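Local coordinates for protein TfuB1 (Thermobifida fusca, PDB 6JX3) that binds the leader peptide of a lasso peptide precursor through a recognition domain of the PqqD family, probably to present the precursor for processing, at residues M32-G37 with W43-T48; L51-L56 with A85-S90; F68-Y73 with T78-D83. All blocks are in the same frame, centred on the assembly; numbering follows the deposited sequence. Where two conformers were deposited one is given.

Contact 1 (M32-G37 with W43-T48); sequences MVLLDG and WQLNDT. With ZN (zinc ion), chain C.
The carbonyl oxygen of W43 is gripped twice from the neighbouring strand. L34 N donates a hydrogen bond to W43 O at 2.9 Å. V33 CA adds a CA-H...O contact to W43 O at 3.2 Å. These strands, 32-36 and 41-45, form an antiparallel beta hairpin in the three-stranded sheet of the PqqD-like recognition fold. L34 and W43 make a hydrogen-bonded pair. Its return bond runs from W43 N to L34 O, also at 2.9 Å. V33 and Q44 are the next, non-hydrogen-bonded pair. Beyond them, L45 N gives a nearly straight bond to M32 O, 2.8 Å long with 175° at the hydrogen. Q44 CA also turns a C-H to M32 O. At this end, a water accepts from M32 N and donates to L45 O, so it joins the strands.

M32, L34, W43 and L45 share one face of the sheet. M32 and L45 meet helix 47-57 there, while L34 and W43 meet the chain at M96. The side chains of L34 and L45 cross obliquely, with L34 CG 3.9 Å from L45 CD1. M32 SD lies near L45 CD2 at 4.3 Å. V33 and Q44 lie on the other face.

The outer edge of strand 41-45 is extended by the bound leader peptide, a separate chain, which pairs antiparallel with W43 to L45. N46 caps the next helix and also bonds that peptide's backbone. At the far end of strand 32-36, D36 and E22 bind one zinc ion. With CG anti to the backbone N (chi1 -172°), the D36 carboxylate extends to the metal, and D36 OD2 binds the zinc ion at 2.0 Å.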
loop_
_atom_site.group_PDB
_atom_site.type_symbol
_atom_site.label_atom_id
_atom_site.label_comp_id
_atom_site.label_asym_id
_atom_site.label_seq_id
_atom_site.Cartn_x
_atom_site.Cartn_y
_atom_site.Cartn_z
ATOM N N MET A 32 -2.409 -8.093 -4.027
ATOM C CA MET A 32 -3.399 -7.024 -3.937
ATOM C C MET A 32 -3.217 -6.042 -5.081
ATOM O O MET A 32 -2.095 -5.606 -5.371
ATOM C CB MET A 32 -3.288 -6.291 -2.602
ATOM C CG MET A 32 -4.199 -5.080 -2.468
ATOM S SD MET A 32 -4.238 -4.484 -0.759
ATOM C CE MET A 32 -5.107 -2.935 -0.913
ATOM N N VAL A 33 -4.322 -5.695 -5.731
ATOM C CA VAL A 33 -4.336 -4.786 -6.870
ATOM C C VAL A 33 -5.286 -3.636 -6.563
ATOM O O VAL A 33 -6.352 -3.852 -5.969
ATOM C CB VAL A 33 -4.758 -5.533 -8.152
ATOM C CG1 VAL A 33 -4.831 -4.588 -9.332
ATOM C CG2 VAL A 33 -3.798 -6.688 -8.427
ATOM N N LEU A 34 -4.902 -2.419 -6.956
ATOM C CA LEU A 34 -5.711 -1.222 -6.794
ATOM C C LEU A 34 -6.006 -0.677 -8.177
ATOM O O LEU A 34 -5.094 -0.548 -8.996
ATOM C CB LEU A 34 -4.992 -0.147 -5.973
ATOM C CG LEU A 34 -4.702 -0.436 -4.496
ATOM C CD1 LEU A 34 -4.004 0.749 -3.838
ATOM C CD2 LEU A 34 -5.974 -0.713 -3.796
ATOM N N LEU A 35 -7.267 -0.371 -8.432
ATOM C CA LEU A 35 -7.710 0.100 -9.734
ATOM C C LEU A 35 -8.279 1.494 -9.579
ATOM O O LEU A 35 -9.139 1.720 -8.722
ATOM C CB LEU A 35 -8.773 -0.836 -10.319
ATOM C CG LEU A 35 -9.594 -0.244 -11.461
ATOM C CD1 LEU A 35 -8.718 -0.108 -12.716
ATOM C CD2 LEU A 35 -10.806 -1.131 -11.715
ATOM N N ASP A 36 -7.816 2.423 -10.411
ATOM C CA ASP A 36 -8.407 3.751 -10.471
ATOM C C ASP A 36 -9.478 3.750 -11.552
ATOM O O ASP A 36 -9.165 3.662 -12.743
ATOM C CB ASP A 36 -7.344 4.802 -10.757
ATOM C CG ASP A 36 -7.883 6.205 -10.637
ATOM O OD1 ASP A 36 -8.916 6.523 -11.259
ATOM O OD2 ASP A 36 -7.271 6.999 -9.902
ATOM N N GLY A 37 -10.739 3.860 -11.133
ATOM C CA GLY A 37 -11.860 3.728 -12.046
ATOM C C GLY A 37 -12.028 4.884 -13.000
ATOM O O GLY A 37 -12.787 4.765 -13.968
ATOM N N TRP A 43 -2.572 -0.947 -10.299
ATOM C CA TRP A 43 -1.302 -1.096 -9.621
ATOM C C TRP A 43 -1.320 -2.388 -8.837
ATOM O O TRP A 43 -2.368 -2.798 -8.327
ATOM C CB TRP A 43 -1.064 0.057 -8.651
ATOM C CG TRP A 43 -1.318 1.395 -9.241
ATOM C CD1 TRP A 43 -2.530 2.003 -9.420
ATOM C CD2 TRP A 43 -0.339 2.295 -9.735
ATOM N NE1 TRP A 43 -2.361 3.234 -9.990
ATOM C CE2 TRP A 43 -1.021 3.438 -10.202
ATOM C CE3 TRP A 43 1.054 2.251 -9.835
ATOM C CZ2 TRP A 43 -0.358 4.523 -10.757
ATOM C CZ3 TRP A 43 1.712 3.338 -10.384
ATOM C CH2 TRP A 43 1.007 4.455 -10.839
ATOM N N GLN A 44 -0.155 -3.020 -8.736
ATOM C CA GLN A 44 0.010 -4.191 -7.890
ATOM C C GLN A 44 0.853 -3.812 -6.682
ATOM O O GLN A 44 1.853 -3.098 -6.806
ATOM C CB GLN A 44 0.667 -5.349 -8.639
ATOM C CG GLN A 44 0.539 -6.683 -7.920
ATOM C CD GLN A 44 1.877 -7.248 -7.489
ATOM O OE1 GLN A 44 2.865 -7.161 -8.220
ATOM N NE2 GLN A 44 1.913 -7.838 -6.295
ATOM N N LEU A 45 0.417 -4.272 -5.519
ATOM C CA LEU A 45 1.135 -4.066 -4.275
ATOM C C LEU A 45 1.778 -5.382 -3.869
ATOM O O LEU A 45 1.136 -6.433 -3.934
ATOM C CB LEU A 45 0.188 -3.577 -3.175
ATOM C CG LEU A 45 -0.246 -2.108 -3.194
ATOM C CD1 LEU A 45 -1.026 -1.734 -4.456
ATOM C CD2 LEU A 45 -1.069 -1.798 -1.950
ATOM N N ASN A 46 3.044 -5.337 -3.449
ATOM C CA ASN A 46 3.639 -6.577 -2.979
ATOM C C ASN A 46 3.091 -6.890 -1.586
ATOM O O ASN A 46 2.230 -6.182 -1.062
ATOM C CB ASN A 46 5.167 -6.511 -3.051
ATOM C CG ASN A 46 5.799 -5.617 -1.985
ATOM O OD1 ASN A 46 5.133 -4.827 -1.325
ATOM N ND2 ASN A 46 7.110 -5.745 -1.833
ATOM N N ASP A 47 3.563 -7.984 -0.983
ATOM C CA ASP A 47 2.917 -8.471 0.234
ATOM C C ASP A 47 3.020 -7.454 1.364
ATOM O O ASP A 47 2.035 -7.198 2.067
ATOM C CB ASP A 47 3.528 -9.806 0.661
ATOM C CG ASP A 47 3.009 -10.973 -0.161
ATOM O OD1 ASP A 47 2.010 -10.788 -0.890
ATOM O OD2 ASP A 47 3.600 -12.073 -0.080
ATOM N N THR A 48 4.193 -6.852 1.544
ATOM C CA THR A 48 4.379 -5.888 2.624
ATOM C C THR A 48 3.556 -4.632 2.382
ATOM O O THR A 48 2.926 -4.100 3.298
ATOM C CB THR A 48 5.857 -5.536 2.750
ATOM O OG1 THR A 48 6.622 -6.742 2.859
ATOM C CG2 THR A 48 6.094 -4.663 3.970
HETATM ZN ZN ZN C . -8.034 8.851 -9.719
HETATM O O HOH W 1 -0.155 -8.322 -2.440
HETATM O O HOH W 2 -4.236 6.057 -9.551
HETATM O O HOH W 3 -6.292 9.802 -8.988
#

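Contact 2 (L51-L56 with A85-S90); sequences LIVQRL and AALVTS
I52 and L87 meet where helices 47-57 and 77-93 pack across each other. The contact is wholly apolar, made of three side-chain pairs. In the first, L87 CD2 is the methyl that does the touching. It rests on I52 CB at 3.9 Å and reaches I52 CG2 and I52 CD1 at similar range, so one methyl sits against both branches of the isoleucine. The two side chains lie alongside, running opposite ways. L87 holds CG anti to the backbone N (chi1 175°), which carries its branches out toward the other helix. The same L87 CD2 also lies 4.2 Å from V53 CG2. The third pair is L56 with V88. Here L56 CD1 meets V88 CG2 at 3.6 Å, the closest approach of the set.

The backbones stay well apart. The axes of the two short segments come to 11.0 Å and cross at 78°, nearly at right angles. Side chains bridge the distance.

Other packing closes round the same residues. V65 of helix 62-72 and I84 touch I52, and F17 lies on V53 and L56. Apolar groups of the bound leader peptide, a separate chain, pack on I52 and on L87. This crossing forms the centre of the helical part of the winged helix-turn-helix-like fold of PqqD-type recognition domains.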
loop_
_atom_site.group_PDB
_atom_site.type_symbol
_atom_site.label_atom_id
_atom_site.label_comp_id
_atom_site.label_asym_id
_atom_site.label_seq_id
_atom_site.Cartn_x
_atom_site.Cartn_y
_atom_site.Cartn_z
ATOM N N LEU A 51 -0.021 -5.395 3.190
ATOM C CA LEU A 51 -0.219 -5.491 4.630
ATOM C C LEU A 51 -0.307 -4.110 5.259
ATOM O O LEU A 51 -1.176 -3.851 6.101
ATOM C CB LEU A 51 0.944 -6.283 5.221
ATOM C CG LEU A 51 1.051 -6.692 6.679
ATOM C CD1 LEU A 51 -0.276 -7.188 7.224
ATOM C CD2 LEU A 51 2.110 -7.780 6.751
ATOM N N ILE A 52 0.570 -3.200 4.835
ATOM C CA ILE A 52 0.551 -1.844 5.366
ATOM C C ILE A 52 -0.752 -1.151 5.007
ATOM O O ILE A 52 -1.406 -0.539 5.863
ATOM C CB ILE A 52 1.763 -1.049 4.850
ATOM C CG1 ILE A 52 3.062 -1.644 5.397
ATOM C CG2 ILE A 52 1.623 0.426 5.234
ATOM C CD1 ILE A 52 4.313 -1.132 4.695
ATOM N N VAL A 53 -1.142 -1.215 3.729
ATOM C CA VAL A 53 -2.355 -0.524 3.306
ATOM C C VAL A 53 -3.571 -1.091 4.034
ATOM O O VAL A 53 -4.441 -0.341 4.490
ATOM C CB VAL A 53 -2.525 -0.606 1.783
ATOM C CG1 VAL A 53 -3.910 -0.099 1.382
ATOM C CG2 VAL A 53 -1.433 0.223 1.097
ATOM N N GLN A 54 -3.653 -2.420 4.143
ATOM C CA GLN A 54 -4.784 -3.022 4.845
ATOM C C GLN A 54 -4.863 -2.540 6.290
ATOM O O GLN A 54 -5.948 -2.233 6.788
ATOM C CB GLN A 54 -4.688 -4.547 4.792
ATOM C CG GLN A 54 -5.041 -5.114 3.427
ATOM C CD GLN A 54 -4.395 -6.464 3.171
ATOM O OE1 GLN A 54 -3.762 -7.044 4.058
ATOM N NE2 GLN A 54 -4.544 -6.967 1.949
ATOM N N ARG A 55 -3.720 -2.439 6.974
ATOM C CA ARG A 55 -3.770 -2.007 8.368
ATOM C C ARG A 55 -4.080 -0.522 8.477
ATOM O O ARG A 55 -4.802 -0.103 9.389
ATOM C CB ARG A 55 -2.458 -2.344 9.069
ATOM C CG ARG A 55 -2.327 -3.830 9.387
ATOM C CD ARG A 55 -1.142 -4.096 10.292
ATOM N NE ARG A 55 -1.160 -3.190 11.435
ATOM C CZ ARG A 55 -1.412 -3.562 12.685
ATOM N NH1 ARG A 55 -1.664 -4.836 12.973
ATOM N NH2 ARG A 55 -1.412 -2.654 13.646
ATOM N N LEU A 56 -3.574 0.291 7.543
ATOM C CA LEU A 56 -3.948 1.703 7.550
ATOM C C LEU A 56 -5.443 1.878 7.306
ATOM O O LEU A 56 -6.089 2.716 7.946
ATOM C CB LEU A 56 -3.131 2.472 6.512
ATOM C CG LEU A 56 -1.642 2.603 6.838
ATOM C CD1 LEU A 56 -0.937 3.329 5.698
ATOM C CD2 LEU A 56 -1.404 3.335 8.154
ATOM N N ALA A 85 6.181 5.455 5.428
ATOM C CA ALA A 85 6.015 6.831 4.980
ATOM C C ALA A 85 6.229 6.944 3.484
ATOM O O ALA A 85 5.479 7.646 2.790
ATOM C CB ALA A 85 6.985 7.738 5.728
ATOM N N ALA A 86 7.247 6.252 2.964
ATOM C CA ALA A 86 7.504 6.293 1.527
ATOM C C ALA A 86 6.364 5.664 0.739
ATOM O O ALA A 86 6.008 6.154 -0.335
ATOM C CB ALA A 86 8.818 5.586 1.209
ATOM N N LEU A 87 5.797 4.569 1.251
ATOM C CA LEU A 87 4.682 3.928 0.562
ATOM C C LEU A 87 3.469 4.845 0.532
ATOM O O LEU A 87 2.832 5.018 -0.512
ATOM C CB LEU A 87 4.345 2.596 1.237
ATOM C CG LEU A 87 3.095 1.915 0.659
ATOM C CD1 LEU A 87 3.304 1.543 -0.808
ATOM C CD2 LEU A 87 2.738 0.686 1.480
ATOM N N VAL A 88 3.147 5.455 1.675
ATOM C CA VAL A 88 1.996 6.353 1.744
ATOM C C VAL A 88 2.202 7.538 0.823
ATOM O O VAL A 88 1.286 7.955 0.100
ATOM C CB VAL A 88 1.766 6.791 3.195
ATOM C CG1 VAL A 88 0.885 8.041 3.262
ATOM C CG2 VAL A 88 1.145 5.650 3.954
ATOM N N THR A 89 3.418 8.077 0.810
ATOM C CA THR A 89 3.723 9.155 -0.118
ATOM C C THR A 89 3.530 8.705 -1.560
ATOM O O THR A 89 2.968 9.447 -2.380
ATOM C CB THR A 89 5.152 9.646 0.121
ATOM O OG1 THR A 89 5.205 10.316 1.391
ATOM C CG2 THR A 89 5.604 10.594 -0.997
ATOM N N SER A 90 3.950 7.472 -1.878
ATOM C CA SER A 90 3.806 6.987 -3.250
ATOM C C SER A 90 2.340 6.753 -3.594
ATOM O O SER A 90 1.905 7.017 -4.724
ATOM C CB SER A 90 4.615 5.708 -3.447
ATOM O OG SER A 90 4.519 5.251 -4.792
#

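Contact 3 (F68-Y73 with T78-D83); sequences FLTSEY and TDAERD
This is a small apolar helix-to-helix contact at the turn between helices 62-72 and 77-93, toward one end of the domain. A80 sits in the middle of it. Its CB points at helix 62-72 and meets L69 CB at 4.1 Å. L69 CD1 also comes to 4.1 Å from A80 CB, so the leucine touches the methyl with both its base and one branch tip. The L69 chain has CG anti to the carbonyl carbon (chi1 -70°), and its branch extends beside the alanine. T70 CG2 approaches A80 CB as well, though T70 was deposited in two conformers. The small A80 lets the backbones come near, with L69 CA and A80 CA 6.5 Å apart.

Helix 62-72 runs out close to this point. L69 O accepts from both E72 N and Y73 N, the latter bond 2.8 Å long. The Y73 ring has L69 O at its edge, in plane. One residue earlier, F68 O accepts from S71 OG at 2.9 Å. The hydroxyl of T70 is bonded to Q67 O within its own helix.

On helix 77-93, D79 OD1 binds a zinc ion and forms a salt bridge with R82 NH1 at 2.6 Å. The bound leader peptide, a separate chain, lies close by. T70 O and Y73 O each bond a basic side chain of the peptide, and an aromatic side chain of it bonds D83 OD1.

Only methyl and methylene groups meet across this interface. Without a directional bond, its geometry rests on shape, while nearby polar groups bond within the helices, to zinc or to the peptide.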
loop_
_atom_site.group_PDB
_atom_site.type_symbol
_atom_site.label_atom_id
_atom_site.label_comp_id
_atom_site.label_asym_id
_atom_site.label_seq_id
_atom_site.Cartn_x
_atom_site.Cartn_y
_atom_site.Cartn_z
ATOM N N PHE A 68 3.915 -3.242 14.282
ATOM C CA PHE A 68 3.582 -4.550 13.739
ATOM C C PHE A 68 4.718 -5.080 12.878
ATOM O O PHE A 68 5.171 -6.218 13.057
ATOM C CB PHE A 68 2.289 -4.460 12.932
ATOM C CG PHE A 68 2.084 -5.612 12.003
ATOM C CD1 PHE A 68 1.578 -6.811 12.463
ATOM C CD2 PHE A 68 2.412 -5.494 10.671
ATOM C CE1 PHE A 68 1.401 -7.870 11.601
ATOM C CE2 PHE A 68 2.253 -6.548 9.818
ATOM C CZ PHE A 68 1.745 -7.736 10.279
ATOM N N LEU A 69 5.213 -4.256 11.947
ATOM C CA LEU A 69 6.249 -4.741 11.041
ATOM C C LEU A 69 7.482 -5.200 11.807
ATOM O O LEU A 69 8.054 -6.244 11.489
ATOM C CB LEU A 69 6.624 -3.663 10.025
ATOM C CG LEU A 69 5.570 -3.344 8.964
ATOM C CD1 LEU A 69 6.097 -2.254 8.071
ATOM C CD2 LEU A 69 5.244 -4.592 8.135
ATOM N N THR A 70 7.910 -4.437 12.817
ATOM C CA THR A 70 9.109 -4.831 13.551
ATOM C C THR A 70 8.876 -6.080 14.380
ATOM O O THR A 70 9.813 -6.856 14.602
ATOM C CB THR A 70 9.602 -3.698 14.448
ATOM O OG1 THR A 70 8.668 -3.462 15.515
ATOM C CG2 THR A 70 9.748 -2.465 13.633
ATOM N N SER A 71 7.643 -6.306 14.828
ATOM C CA SER A 71 7.374 -7.489 15.631
ATOM C C SER A 71 7.219 -8.737 14.780
ATOM O O SER A 71 7.413 -9.848 15.286
ATOM C CB SER A 71 6.121 -7.267 16.479
ATOM O OG SER A 71 4.952 -7.394 15.690
ATOM N N GLU A 72 6.903 -8.581 13.495
ATOM C CA GLU A 72 6.619 -9.703 12.617
ATOM C C GLU A 72 7.717 -9.989 11.614
ATOM O O GLU A 72 7.824 -11.128 11.145
ATOM C CB GLU A 72 5.317 -9.452 11.853
ATOM C CG GLU A 72 4.105 -9.471 12.755
ATOM C CD GLU A 72 4.009 -10.756 13.546
ATOM O OE1 GLU A 72 4.035 -11.834 12.917
ATOM O OE2 GLU A 72 3.917 -10.684 14.792
ATOM N N TYR A 73 8.517 -8.984 11.268
ATOM C CA TYR A 73 9.502 -9.102 10.206
ATOM C C TYR A 73 10.863 -8.653 10.701
ATOM O O TYR A 73 10.992 -7.918 11.685
ATOM C CB TYR A 73 9.145 -8.259 8.980
ATOM C CG TYR A 73 7.882 -8.685 8.298
ATOM C CD1 TYR A 73 6.644 -8.270 8.766
ATOM C CD2 TYR A 73 7.927 -9.513 7.198
ATOM C CE1 TYR A 73 5.484 -8.673 8.142
ATOM C CE2 TYR A 73 6.776 -9.916 6.563
ATOM C CZ TYR A 73 5.560 -9.497 7.037
ATOM O OH TYR A 73 4.420 -9.913 6.394
ATOM N N THR A 78 13.110 2.000 12.780
ATOM C CA THR A 78 13.390 3.180 11.975
ATOM C C THR A 78 13.128 2.907 10.496
ATOM O O THR A 78 12.500 3.723 9.812
ATOM C CB THR A 78 14.829 3.637 12.228
ATOM O OG1 THR A 78 15.044 3.715 13.638
ATOM C CG2 THR A 78 15.060 5.015 11.672
ATOM N N ASP A 79 13.590 1.768 9.985
ATOM C CA ASP A 79 13.367 1.440 8.584
ATOM C C ASP A 79 11.886 1.245 8.296
ATOM O O ASP A 79 11.396 1.647 7.237
ATOM C CB ASP A 79 14.144 0.182 8.209
ATOM C CG ASP A 79 15.620 0.449 8.009
ATOM O OD1 ASP A 79 15.981 1.606 7.712
ATOM O OD2 ASP A 79 16.415 -0.500 8.159
ATOM N N ALA A 80 11.167 0.616 9.230
ATOM C CA ALA A 80 9.737 0.409 9.039
ATOM C C ALA A 80 9.008 1.734 8.930
ATOM O O ALA A 80 8.164 1.909 8.045
ATOM C CB ALA A 80 9.156 -0.413 10.186
ATOM N N GLU A 81 9.329 2.689 9.813
ATOM C CA GLU A 81 8.676 3.991 9.732
ATOM C C GLU A 81 8.974 4.684 8.408
ATOM O O GLU A 81 8.081 5.289 7.811
ATOM C CB GLU A 81 9.104 4.882 10.894
ATOM C CG GLU A 81 8.665 4.359 12.243
ATOM C CD GLU A 81 8.818 5.382 13.333
ATOM O OE1 GLU A 81 8.627 6.572 13.034
ATOM O OE2 GLU A 81 9.107 4.986 14.478
ATOM N N ARG A 82 10.224 4.628 7.947
ATOM C CA ARG A 82 10.550 5.274 6.679
ATOM C C ARG A 82 9.861 4.586 5.522
ATOM O O ARG A 82 9.386 5.249 4.597
ATOM C CB ARG A 82 12.051 5.262 6.433
ATOM C CG ARG A 82 12.879 5.984 7.421
ATOM C CD ARG A 82 14.080 6.477 6.658
ATOM N NE ARG A 82 15.083 5.418 6.591
ATOM C CZ ARG A 82 15.824 5.026 7.620
ATOM N NH1 ARG A 82 16.704 4.043 7.474
ATOM N NH2 ARG A 82 15.720 5.655 8.779
ATOM N N ASP A 83 9.817 3.253 5.548
ATOM C CA ASP A 83 9.206 2.525 4.449
ATOM C C ASP A 83 7.706 2.774 4.389
ATOM O O ASP A 83 7.131 2.874 3.296
ATOM C CB ASP A 83 9.488 1.033 4.586
ATOM C CG ASP A 83 10.913 0.668 4.226
ATOM O OD1 ASP A 83 11.265 -0.520 4.406
ATOM O OD2 ASP A 83 11.681 1.558 3.789
#

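The contacts follow the chain from sheet to helices. Contact 1 closes before contact 2 opens, and contact 3 is nested inside the loop that contact 2 closes. Helix 47-57 joins contacts 1 and 2, whose centres are 11 Å apart; V53 CG2 packs on L45 CD2 at 3.7 Å. Helix 77-93 is shared by contacts 2 and 3, centres 12 Å apart. Helices 47-57 and 62-72 also meet, I52 CD1 on L69 CD1. Contacts 1 and 3 lie 20 Å apart, on opposite sides of the chain's centre. The bound leader peptide touches residues of all three, so sheet edge and helices together probably form the peptide-binding surface.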